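Local coordinates for protein leukocyte-associated immunoglobulin-like receptor 1 (Mus musculus, PDB 4ESK) that acts as an inhibitory receptor that restrains natural killer cells, B cells and T cells, with a collagen-recognising extracellular Ig-like domain represented here, at residues I20-F25 against V70-T75; T27-Y32 against E62-I67. One frame throughout, in Å; residues are numbered along the deposited sequence.

Contact 1 of 2, residues I20-F25 against V70-T75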
loop_
_atom_site.group_PDB
_atom_site.type_symbol
_atom_site.label_atom_id
_atom_site.label_comp_id
_atom_site.label_asym_id
_atom_site.label_seq_id
_atom_site.Cartn_x
_atom_site.Cartn_y
_atom_site.Cartn_z
ATOM N N ILE A 20 -2.160 3.707 -14.091
ATOM C CA ILE A 20 -2.011 2.267 -14.125
ATOM C C ILE A 20 -2.876 1.793 -15.294
ATOM O O ILE A 20 -4.024 2.179 -15.368
ATOM C CB ILE A 20 -2.563 1.642 -12.812
ATOM C CG1 ILE A 20 -1.868 2.248 -11.574
ATOM C CG2 ILE A 20 -2.432 0.127 -12.823
ATOM C CD1 ILE A 20 -0.394 1.911 -11.461
ATOM N N SER A 21 -2.333 0.979 -16.192
ATOM C CA SER A 21 -3.123 0.442 -17.305
ATOM C C SER A 21 -4.036 -0.699 -16.840
ATOM O O SER A 21 -3.612 -1.566 -16.099
ATOM C CB SER A 21 -2.197 -0.088 -18.406
ATOM O OG SER A 21 -1.238 0.886 -18.773
ATOM N N GLN A 22 -5.275 -0.724 -17.320
ATOM C CA GLN A 22 -6.165 -1.861 -17.084
ATOM C C GLN A 22 -5.440 -3.155 -17.450
ATOM O O GLN A 22 -4.717 -3.215 -18.448
ATOM C CB GLN A 22 -7.451 -1.700 -17.918
ATOM C CG GLN A 22 -8.607 -2.586 -17.493
ATOM C CD GLN A 22 -9.790 -2.532 -18.456
ATOM O OE1 GLN A 22 -9.744 -1.861 -19.498
ATOM N NE2 GLN A 22 -10.857 -3.253 -18.112
ATOM N N GLY A 23 -5.622 -4.195 -16.630
ATOM C CA GLY A 23 -4.974 -5.475 -16.835
ATOM C C GLY A 23 -3.580 -5.571 -16.234
ATOM O O GLY A 23 -2.954 -6.619 -16.314
ATOM N N THR A 24 -3.095 -4.475 -15.653
ATOM C CA THR A 24 -1.778 -4.418 -14.995
ATOM C C THR A 24 -1.810 -5.206 -13.696
ATOM O O THR A 24 -2.845 -5.287 -13.053
ATOM C CB THR A 24 -1.411 -2.953 -14.618
ATOM O OG1 THR A 24 -1.313 -2.168 -15.791
ATOM C CG2 THR A 24 -0.055 -2.821 -13.830
ATOM N N PHE A 25 -0.664 -5.748 -13.301
ATOM C CA PHE A 25 -0.501 -6.284 -11.944
ATOM C C PHE A 25 0.235 -5.255 -11.073
ATOM O O PHE A 25 1.365 -4.847 -11.392
ATOM C CB PHE A 25 0.227 -7.625 -11.971
ATOM C CG PHE A 25 -0.616 -8.758 -12.493
ATOM C CD1 PHE A 25 -0.922 -8.846 -13.840
ATOM C CD2 PHE A 25 -1.110 -9.737 -11.635
ATOM C CE1 PHE A 25 -1.720 -9.875 -14.327
ATOM C CE2 PHE A 25 -1.900 -10.776 -12.121
ATOM C CZ PHE A 25 -2.206 -10.838 -13.470
ATOM N N VAL A 70 -5.639 -5.570 -12.760
ATOM C CA VAL A 70 -6.484 -4.460 -12.317
ATOM C C VAL A 70 -7.571 -4.082 -13.333
ATOM O O VAL A 70 -7.401 -4.204 -14.553
ATOM C CB VAL A 70 -5.685 -3.193 -11.930
ATOM C CG1 VAL A 70 -4.739 -3.506 -10.766
ATOM C CG2 VAL A 70 -4.929 -2.634 -13.126
ATOM N N ASN A 71 -8.685 -3.621 -12.797
ATOM C CA ASN A 71 -9.686 -2.931 -13.595
ATOM C C ASN A 71 -10.156 -1.654 -12.907
ATOM O O ASN A 71 -9.521 -1.190 -11.954
ATOM C CB ASN A 71 -10.834 -3.889 -13.942
ATOM C CG ASN A 71 -11.601 -4.338 -12.723
ATOM O OD1 ASN A 71 -11.494 -3.742 -11.648
ATOM N ND2 ASN A 71 -12.387 -5.405 -12.880
ATOM N N GLU A 72 -11.263 -1.076 -13.384
ATOM C CA GLU A 72 -11.744 0.213 -12.901
ATOM C C GLU A 72 -12.058 0.229 -11.399
ATOM O O GLU A 72 -12.033 1.266 -10.788
ATOM C CB GLU A 72 -12.968 0.677 -13.721
ATOM C CG GLU A 72 -14.245 -0.149 -13.554
ATOM C CD GLU A 72 -14.262 -1.450 -14.349
ATOM O OE1 GLU A 72 -13.365 -1.669 -15.201
ATOM O OE2 GLU A 72 -15.192 -2.261 -14.118
ATOM N N THR A 73 -12.355 -0.938 -10.824
ATOM C CA THR A 73 -12.641 -1.039 -9.385
ATOM C C THR A 73 -11.394 -0.721 -8.528
ATOM O O THR A 73 -11.508 -0.490 -7.322
ATOM C CB THR A 73 -13.204 -2.426 -8.999
ATOM O OG1 THR A 73 -12.184 -3.443 -9.052
ATOM C CG2 THR A 73 -14.359 -2.818 -9.956
ATOM N N ILE A 74 -10.221 -0.705 -9.157
ATOM C CA ILE A 74 -8.966 -0.465 -8.432
ATOM C C ILE A 74 -8.616 1.029 -8.308
ATOM O O ILE A 74 -7.823 1.440 -7.435
ATOM C CB ILE A 74 -7.842 -1.296 -9.070
ATOM C CG1 ILE A 74 -8.183 -2.791 -8.993
ATOM C CG2 ILE A 74 -6.489 -1.063 -8.369
ATOM C CD1 ILE A 74 -8.580 -3.298 -7.606
ATOM N N THR A 75 -9.222 1.871 -9.136
ATOM C CA THR A 75 -9.089 3.318 -8.978
ATOM C C THR A 75 -9.484 3.799 -7.580
ATOM O O THR A 75 -10.561 3.447 -7.073
ATOM C CB THR A 75 -9.879 4.070 -10.067
ATOM O OG1 THR A 75 -9.329 3.729 -11.343
ATOM C CG2 THR A 75 -9.844 5.579 -9.873
#
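Gly23 N gives a nearly straight hydrogen bond to Val70 O, 2.7 Å long with 169° at the hydrogen. One step along, Val70 N donates to Thr24 O at 2.8 Å, and together the two bonds tie both polar ends of Val70 to the turn. That turn is a type II beta turn from Ser21 to Thr24, with Gly23 in its third position at a positive phi of 86°, a backbone shape in which a CB would collide with the Gln22 carbonyl oxygen. In the Ig sandwich this is the A'-B turn, between strands 17-21 and 26-31, meeting the E-F loop, between 62-67 and 76-84. With Val70 CG1 anti to the carbonyl carbon (chi1 -61°), CG2 falls between the backbone N and that carbon and wedges beneath the turn, 3.4 Å from Ser21 O and 3.7 Å from Ile20 CG2. On the outer side the extended Gln22 chain lays CG 3.6 Å from Val70 O. In the loop, Asn71 OD1 takes Thr73 N from above its carbonyl plane, which makes an Asx turn, and also Thr73 OG1 within that plane; Asn71 is a predicted glycosylation site that carries no sugar here. Ile74 O accepts from Tyr78 OH.

Contact 2 of 2, residues T27-Y32 against E62-I67; sequences TVVCSY and EDEFEI
Val28 and Phe65 form a hydrogen-bonded antiparallel pair, as do Cys30 and Asp63, joining strands 26-31 and 62-67, the B and E strands of the Ig sandwich. Four backbone bonds hold the ladder; the straightest runs from Val28 N to Phe65 O (2.9 Å, 171° at the hydrogen). Val28 O takes Phe65 N and, more weakly, the CA-H of Glu64. The face bearing Val28, Cys30, Asp63 and Phe65 is the packed one. Cys30 SG, anti to its carbonyl carbon (chi1 -63°), meets the Phe65 ring at its edge, 3.8 Å from CE2, while the same sulfur forms the disulfide to Cys80 that joins the two sheets. Val28 CG2 touches Ile67 CD1 at 3.9 Å, and Leu44 of the opposite sheet packs on Val28, Phe65 and Ile67. The buried Asp63 carboxylate is satisfied from outside the strand pair: His36 NE2 and Tyr82 OH reach OD1, and Glu57 N reaches OD2.

The other face, with Thr27, Val29, Ser31, Glu62 and Glu64, is largely open to solvent and more loosely knit. Ser31 is modelled in two conformers; in one of them its OG donates to Glu62 OE2 at 2.9 Å, on the lone pair turned away from the other carboxylate oxygen; a bend at chi2 (63°) brings the carboxylate there. Cutting Glu62 back to an alanine is likely to cost this hydroxyl its carboxylate acceptor and uncover Val29 CG1, against which Glu62 CG lies. Val29 CG2 runs alongside the extended Glu64 chain, 3.9 Å from its CG. Farther out, Glu64 OE1 ends 3.5 Å from the methyl CG2 of Thr27.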
loop_
_atom_site.group_PDB
_atom_site.type_symbol
_atom_site.label_atom_id
_atom_site.label_comp_id
_atom_site.label_asym_id
_atom_site.label_seq_id
_atom_site.Cartn_x
_atom_site.Cartn_y
_atom_site.Cartn_z
ATOM N N THR A 27 1.756 -4.030 -7.282
ATOM C CA THR A 27 2.305 -4.520 -6.028
ATOM C C THR A 27 2.343 -3.347 -5.079
ATOM O O THR A 27 2.912 -2.303 -5.403
ATOM C CB THR A 27 3.736 -5.032 -6.212
ATOM O OG1 THR A 27 3.760 -6.053 -7.222
ATOM C CG2 THR A 27 4.291 -5.597 -4.902
ATOM N N VAL A 28 1.725 -3.505 -3.919
ATOM C CA VAL A 28 1.720 -2.469 -2.890
ATOM C C VAL A 28 2.648 -2.986 -1.802
ATOM O O VAL A 28 2.454 -4.114 -1.313
ATOM C CB VAL A 28 0.325 -2.205 -2.274
ATOM C CG1 VAL A 28 0.388 -1.048 -1.275
ATOM C CG2 VAL A 28 -0.738 -1.858 -3.336
ATOM N N VAL A 29 3.646 -2.186 -1.425
ATOM C CA VAL A 29 4.612 -2.593 -0.417
ATOM C C VAL A 29 4.359 -1.660 0.762
ATOM O O VAL A 29 4.655 -0.475 0.686
ATOM C CB VAL A 29 6.075 -2.495 -0.899
ATOM C CG1 VAL A 29 7.059 -2.857 0.210
ATOM C CG2 VAL A 29 6.331 -3.391 -2.122
ATOM N N CYS A 30 3.771 -2.194 1.819
ATOM C CA CYS A 30 3.644 -1.476 3.086
ATOM C C CYS A 30 4.923 -1.729 3.843
ATOM O O CYS A 30 5.492 -2.831 3.781
ATOM C CB CYS A 30 2.449 -2.006 3.882
ATOM S SG CYS A 30 0.851 -1.762 3.098
ATOM N N SER A 31 5.410 -0.738 4.571
ATOM C CA SER A 31 6.659 -0.893 5.315
ATOM C C SER A 31 6.540 -0.154 6.649
ATOM O O SER A 31 5.833 0.844 6.741
ATOM C CB SER A 31 7.828 -0.356 4.477
ATOM O OG SER A 31 9.079 -0.485 5.138
ATOM N N TYR A 32 7.228 -0.634 7.677
ATOM C CA TYR A 32 7.278 0.119 8.912
ATOM C C TYR A 32 8.648 -0.049 9.520
ATOM O O TYR A 32 8.917 -1.040 10.170
ATOM C CB TYR A 32 6.180 -0.307 9.876
ATOM C CG TYR A 32 5.799 0.729 10.909
ATOM C CD1 TYR A 32 6.591 1.861 11.161
ATOM C CD2 TYR A 32 4.630 0.585 11.647
ATOM C CE1 TYR A 32 6.201 2.805 12.081
ATOM C CE2 TYR A 32 4.241 1.519 12.581
ATOM C CZ TYR A 32 5.032 2.622 12.806
ATOM O OH TYR A 32 4.643 3.568 13.725
ATOM N N GLU A 62 8.651 -5.234 5.599
ATOM C CA GLU A 62 7.764 -4.940 4.487
ATOM C C GLU A 62 6.681 -6.010 4.398
ATOM O O GLU A 62 6.937 -7.186 4.637
ATOM C CB GLU A 62 8.539 -4.900 3.152
ATOM C CG GLU A 62 9.514 -3.741 3.031
ATOM C CD GLU A 62 10.643 -3.753 4.061
ATOM O OE1 GLU A 62 11.444 -4.709 4.095
ATOM O OE2 GLU A 62 10.726 -2.806 4.860
ATOM N N ASP A 63 5.494 -5.588 4.006
ATOM C CA ASP A 63 4.320 -6.457 3.856
ATOM C C ASP A 63 3.681 -6.110 2.515
ATOM O O ASP A 63 3.280 -4.965 2.298
ATOM C CB ASP A 63 3.352 -6.161 4.985
ATOM C CG ASP A 63 3.933 -6.476 6.337
ATOM O OD1 ASP A 63 4.476 -5.548 6.976
ATOM O OD2 ASP A 63 3.893 -7.654 6.752
ATOM N N GLU A 64 3.613 -7.084 1.615
ATOM C CA GLU A 64 3.205 -6.818 0.248
ATOM C C GLU A 64 1.812 -7.323 -0.041
ATOM O O GLU A 64 1.413 -8.377 0.460
ATOM C CB GLU A 64 4.132 -7.513 -0.721
ATOM C CG GLU A 64 5.539 -6.994 -0.720
ATOM C CD GLU A 64 6.323 -7.486 -1.913
ATOM O OE1 GLU A 64 5.711 -8.012 -2.869
ATOM O OE2 GLU A 64 7.558 -7.360 -1.875
ATOM N N PHE A 65 1.101 -6.583 -0.879
ATOM C CA PHE A 65 -0.219 -6.969 -1.360
ATOM C C PHE A 65 -0.164 -6.927 -2.885
ATOM O O PHE A 65 0.080 -5.872 -3.452
ATOM C CB PHE A 65 -1.266 -5.979 -0.866
ATOM C CG PHE A 65 -1.449 -5.956 0.629
ATOM C CD1 PHE A 65 -2.425 -6.716 1.215
ATOM C CD2 PHE A 65 -0.674 -5.138 1.437
ATOM C CE1 PHE A 65 -2.612 -6.704 2.590
ATOM C CE2 PHE A 65 -0.847 -5.121 2.816
ATOM C CZ PHE A 65 -1.832 -5.893 3.391
ATOM N N GLU A 66 -0.347 -8.068 -3.547
ATOM C CA GLU A 66 -0.392 -8.087 -5.001
ATOM C C GLU A 66 -1.835 -7.937 -5.444
ATOM O O GLU A 66 -2.710 -8.670 -4.975
ATOM C CB GLU A 66 0.196 -9.363 -5.591
ATOM C CG GLU A 66 0.474 -9.216 -7.084
ATOM C CD GLU A 66 0.803 -10.519 -7.770
ATOM O OE1 GLU A 66 0.836 -11.565 -7.090
ATOM O OE2 GLU A 66 1.040 -10.500 -8.995
ATOM N N ILE A 67 -2.062 -6.972 -6.331
ATOM C CA ILE A 67 -3.365 -6.635 -6.855
ATOM C C ILE A 67 -3.315 -6.682 -8.383
ATOM O O ILE A 67 -2.803 -5.780 -9.019
ATOM C CB ILE A 67 -3.823 -5.230 -6.433
ATOM C CG1 ILE A 67 -3.717 -5.045 -4.917
ATOM C CG2 ILE A 67 -5.249 -4.969 -6.879
ATOM C CD1 ILE A 67 -4.014 -3.617 -4.506
#

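Both contacts belong to one extracellular Ig-like domain, their centres about 17 Å apart. Along the chain the order is 20-25, 27-32, 62-67, 70-75, with contact 2 enclosed between the two halves of contact 1. Contact 2 is the two-stranded sheet 26-31 with 62-67, close to the centre of the domain, whereas contact 1 lies at the surface, where the turn entering strand 26-31 meets the loop leaving strand 62-67. The pairing of these strands therefore continues into their connections. Ile74 CD1 touches Ile67 CG2 at 3.8 Å, linking the two contacts directly. Strand 17-21, whose end forms part of contact 1, pairs with strand 88-100 in the sheet facing that of contact 2, so the turn crosses from one layer of the sandwich to the other.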